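Local coordinates for Iron(III) ABC transporter, periplasmic iron-compound-binding protein (Vibrio cholerae, PDB 5GGY) that probably binds iron-loaded siderophores, including the Desferal complex, in the periplasm and passes them to an ABC transporter for iron uptake, at residues V162-F167 against F174-N179. Sequence-based numbering, arbitrary orientation.
Sequences VVTLRF and FLYTEN
Tyr176 lays its ring alongside the 162-167 strand, CD2 standing 3.7 Å from Leu165 CA, and its hydroxyl meets the side chain of Arg166. With CG anti to the carbonyl carbon (chi1 -77°), the ring extends over the partner strand toward Arg166. At the hydroxyl end of the ring, Arg166 NE donates to Tyr176 OH at 2.7 Å, a bent bond (135° at the hydrogen) with the oxygen near the guanidinium plane; that plane and the ring are turned 70° apart. Ser257 adds a hydrogen bond to Arg166 NH1, which helps fix the guanidinium. The Thr164 and Tyr176 side chains cross at about a right angle, Thr164 OG1 lying 3.3 Å from Tyr176 CD2, while Thr164 CG2 packs on Tyr176 CB.

Three backbone bonds set the pairing: Tyr176 N to Thr164 O, and a reciprocal pair between Arg166 and Phe174, of which Phe174 N to Arg166 O is the shorter (2.8 Å). On the other sheet face Leu175 CD2 touches Val163 CG2 at 3.7 Å and Leu165 CB at 3.9 Å. The hydrogen-bonded pair Arg166-Phe174 next to the non-hydrogen-bonded pair Leu165-Leu175, with strands 161-167 and 172-176 adjacent in sequence, makes an antiparallel beta hairpin, built into the mixed sheet of a periplasmic binding protein fold, with strands 219-223 and 204-208 flanking it.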
ATOM      1  N   VAL A 162     -16.001 -13.500  -9.095  1.00 29.20           N
ATOM      2  CA  VAL A 162     -16.904 -13.070  -8.032  1.00 29.92           C
ATOM      3  C   VAL A 162     -17.600 -11.756  -8.376  1.00 33.10           C
ATOM      4  O   VAL A 162     -16.973 -10.820  -8.872  1.00 35.75           O
ATOM      5  CB  VAL A 162     -16.154 -12.900  -6.690  1.00 23.00           C
ATOM      6  CG1 VAL A 162     -17.098 -12.412  -5.598  1.00 19.78           C
ATOM      7  CG2 VAL A 162     -15.498 -14.205  -6.274  1.00 25.62           C
ATOM      8  N   VAL A 163     -18.901 -11.696  -8.122  1.00 32.47           N
ATOM      9  CA  VAL A 163     -19.631 -10.441  -8.205  1.00 34.29           C
ATOM     10  C   VAL A 163     -20.155 -10.070  -6.816  1.00 34.50           C
ATOM     11  O   VAL A 163     -20.653 -10.919  -6.075  1.00 27.77           O
ATOM     12  CB  VAL A 163     -20.795 -10.513  -9.225  1.00 51.14           C
ATOM     13  CG1 VAL A 163     -21.751 -11.641  -8.886  1.00 49.60           C
ATOM     14  CG2 VAL A 163     -21.528  -9.184  -9.303  1.00 45.08           C
ATOM     15  N   THR A 164     -20.009  -8.800  -6.457  1.00 35.17           N
ATOM     16  CA  THR A 164     -20.437  -8.314  -5.149  1.00 28.64           C
ATOM     17  C   THR A 164     -21.591  -7.325  -5.276  1.00 32.30           C
ATOM     18  O   THR A 164     -21.628  -6.525  -6.211  1.00 32.07           O
ATOM     19  CB  THR A 164     -19.282  -7.642  -4.401  1.00 29.59           C
ATOM     20  OG1 THR A 164     -19.813  -6.784  -3.385  1.00 54.50           O
ATOM     21  CG2 THR A 164     -18.437  -6.819  -5.366  1.00 21.33           C
ATOM     22  N   LEU A 165     -22.521  -7.371  -4.326  1.00 15.39           N
ATOM     23  CA  LEU A 165     -23.665  -6.468  -4.363  1.00 33.25           C
ATOM     24  C   LEU A 165     -24.355  -6.305  -3.016  1.00 25.01           C
ATOM     25  O   LEU A 165     -24.100  -7.041  -2.071  1.00 30.10           O
ATOM     26  CB  LEU A 165     -24.689  -6.934  -5.423  1.00 34.03           C
ATOM     27  CG  LEU A 165     -25.432  -8.280  -5.445  1.00 33.90           C
ATOM     28  CD1 LEU A 165     -24.486  -9.475  -5.485  1.00 40.91           C
ATOM     29  CD2 LEU A 165     -26.445  -8.434  -4.311  1.00 18.56           C
ATOM     30  N   ARG A 166     -25.226  -5.305  -2.951  1.00 21.75           N
ATOM     31  CA  ARG A 166     -26.198  -5.169  -1.875  1.00 18.57           C
ATOM     32  C   ARG A 166     -27.591  -5.160  -2.496  1.00 29.36           C
ATOM     33  O   ARG A 166     -27.758  -4.799  -3.661  1.00 28.62           O
ATOM     34  CB  ARG A 166     -25.973  -3.889  -1.064  1.00 18.30           C
ATOM     35  CG  ARG A 166     -24.688  -3.859  -0.251  1.00 30.10           C
ATOM     36  CD  ARG A 166     -24.626  -2.600   0.604  1.00 22.65           C
ATOM     37  NE  ARG A 166     -23.315  -2.406   1.219  1.00 21.01           N
ATOM     38  CZ  ARG A 166     -23.008  -2.773   2.459  1.00 17.65           C
ATOM     39  NH1 ARG A 166     -21.789  -2.555   2.936  1.00 15.57           N
ATOM     40  NH2 ARG A 166     -23.922  -3.353   3.225  1.00 18.36           N
ATOM     41  N   PHE A 167     -28.591  -5.558  -1.720  1.00 37.34           N
ATOM     42  CA  PHE A 167     -29.966  -5.548  -2.197  1.00 33.91           C
ATOM     43  C   PHE A 167     -30.616  -4.183  -2.011  1.00 39.33           C
ATOM     44  O   PHE A 167     -30.660  -3.658  -0.905  1.00 47.46           O
ATOM     45  CB  PHE A 167     -30.798  -6.610  -1.474  1.00 32.31           C
ATOM     46  CG  PHE A 167     -30.548  -8.012  -1.948  1.00 35.51           C
ATOM     47  CD1 PHE A 167     -31.108  -8.475  -3.126  1.00 34.70           C
ATOM     48  CD2 PHE A 167     -29.755  -8.869  -1.213  1.00 34.56           C
ATOM     49  CE1 PHE A 167     -30.873  -9.769  -3.560  1.00 30.81           C
ATOM     50  CE2 PHE A 167     -29.519 -10.160  -1.645  1.00 30.90           C
ATOM     51  CZ  PHE A 167     -30.079 -10.609  -2.818  1.00 24.05           C
ATOM     52  N   PHE A 174     -27.768  -3.541  -6.147  1.00 36.40           N
ATOM     53  CA  PHE A 174     -26.670  -2.598  -6.343  1.00 30.99           C
ATOM     54  C   PHE A 174     -25.362  -3.322  -6.616  1.00 29.45           C
ATOM     55  O   PHE A 174     -24.668  -3.723  -5.690  1.00 21.41           O
ATOM     56  CB  PHE A 174     -26.496  -1.691  -5.122  1.00 30.28           C
ATOM     57  CG  PHE A 174     -27.577  -0.662  -4.963  1.00 32.13           C
ATOM     58  CD1 PHE A 174     -27.846   0.247  -5.972  1.00 29.71           C
ATOM     59  CD2 PHE A 174     -28.308  -0.589  -3.791  1.00 32.31           C
ATOM     60  CE1 PHE A 174     -28.836   1.198  -5.823  1.00 24.88           C
ATOM     61  CE2 PHE A 174     -29.296   0.361  -3.634  1.00 34.11           C
ATOM     62  CZ  PHE A 174     -29.564   1.254  -4.649  1.00 26.96           C
ATOM     63  N   LEU A 175     -25.031  -3.491  -7.890  1.00 29.41           N
ATOM     64  CA  LEU A 175     -23.769  -4.120  -8.272  1.00 20.56           C
ATOM     65  C   LEU A 175     -22.601  -3.171  -8.049  1.00 21.69           C
ATOM     66  O   LEU A 175     -22.653  -2.008  -8.446  1.00 18.30           O
ATOM     67  CB  LEU A 175     -23.796  -4.563  -9.737  1.00 22.84           C
ATOM     68  CG  LEU A 175     -24.729  -5.716 -10.108  1.00 23.28           C
ATOM     69  CD1 LEU A 175     -24.613  -6.031 -11.590  1.00 28.06           C
ATOM     70  CD2 LEU A 175     -24.412  -6.945  -9.273  1.00 18.91           C
ATOM     71  N   TYR A 176     -21.543  -3.670  -7.419  1.00 17.07           N
ATOM     72  CA  TYR A 176     -20.366  -2.842  -7.170  1.00 16.28           C
ATOM     73  C   TYR A 176     -19.471  -2.780  -8.402  1.00 16.29           C
ATOM     74  O   TYR A 176     -19.099  -3.806  -8.968  1.00 16.78           O
ATOM     75  CB  TYR A 176     -19.596  -3.352  -5.949  1.00 15.66           C
ATOM     76  CG  TYR A 176     -20.281  -2.960  -4.663  1.00 24.81           C
ATOM     77  CD1 TYR A 176     -20.107  -1.690  -4.124  1.00 22.28           C
ATOM     78  CD2 TYR A 176     -21.134  -3.839  -4.012  1.00 22.20           C
ATOM     79  CE1 TYR A 176     -20.745  -1.319  -2.960  1.00 28.04           C
ATOM     80  CE2 TYR A 176     -21.776  -3.475  -2.847  1.00 25.88           C
ATOM     81  CZ  TYR A 176     -21.579  -2.215  -2.327  1.00 31.44           C
ATOM     82  OH  TYR A 176     -22.217  -1.845  -1.168  1.00 38.50           O
ATOM     83  N   THR A 177     -19.138  -1.558  -8.806  1.00 17.89           N
ATOM     84  CA  THR A 177     -18.485  -1.311 -10.083  1.00 26.87           C
ATOM     85  C   THR A 177     -16.961  -1.257  -9.983  1.00 35.33           C
ATOM     86  O   THR A 177     -16.387  -1.513  -8.926  1.00 40.16           O
ATOM     87  CB  THR A 177     -18.990   0.005 -10.703  1.00 32.99           C
ATOM     88  OG1 THR A 177     -18.530   1.116  -9.924  1.00 26.51           O
ATOM     89  CG2 THR A 177     -20.514   0.022 -10.745  1.00 17.29           C
ATOM     90  N   GLU A 178     -16.322  -0.911 -11.097  1.00 45.67           N
ATOM     91  CA  GLU A 178     -14.865  -0.951 -11.222  1.00 43.03           C
ATOM     92  C   GLU A 178     -14.154  -0.012 -10.251  1.00 38.17           C
ATOM     93  O   GLU A 178     -13.069  -0.322  -9.760  1.00 34.12           O
ATOM     94  CB  GLU A 178     -14.453  -0.611 -12.657  1.00 50.33           C
ATOM     95  CG  GLU A 178     -12.962  -0.716 -12.922  1.00 58.79           C
ATOM     96  CD  GLU A 178     -12.585  -0.271 -14.322  1.00 64.35           C
ATOM     97  OE1 GLU A 178     -11.403  -0.430 -14.697  1.00 63.06           O
ATOM     98  OE2 GLU A 178     -13.468   0.236 -15.046  1.00 65.13           O
ATOM     99  N   ASN A 179     -14.771   1.129  -9.969  1.00 26.45           N
ATOM    100  CA  ASN A 179     -14.161   2.131  -9.105  1.00 25.05           C
ATOM    101  C   ASN A 179     -14.571   1.984  -7.643  1.00 26.79           C
ATOM    102  O   ASN A 179     -14.281   2.853  -6.821  1.00 18.07           O
ATOM    103  CB  ASN A 179     -14.517   3.533  -9.597  1.00 25.31           C
ATOM    104  CG  ASN A 179     -16.009   3.790  -9.586  1.00 31.49           C
ATOM    105  OD1 ASN A 179     -16.810   2.863  -9.693  1.00 35.36           O
ATOM    106  ND2 ASN A 179     -16.390   5.056  -9.453  1.00 31.63           N
TER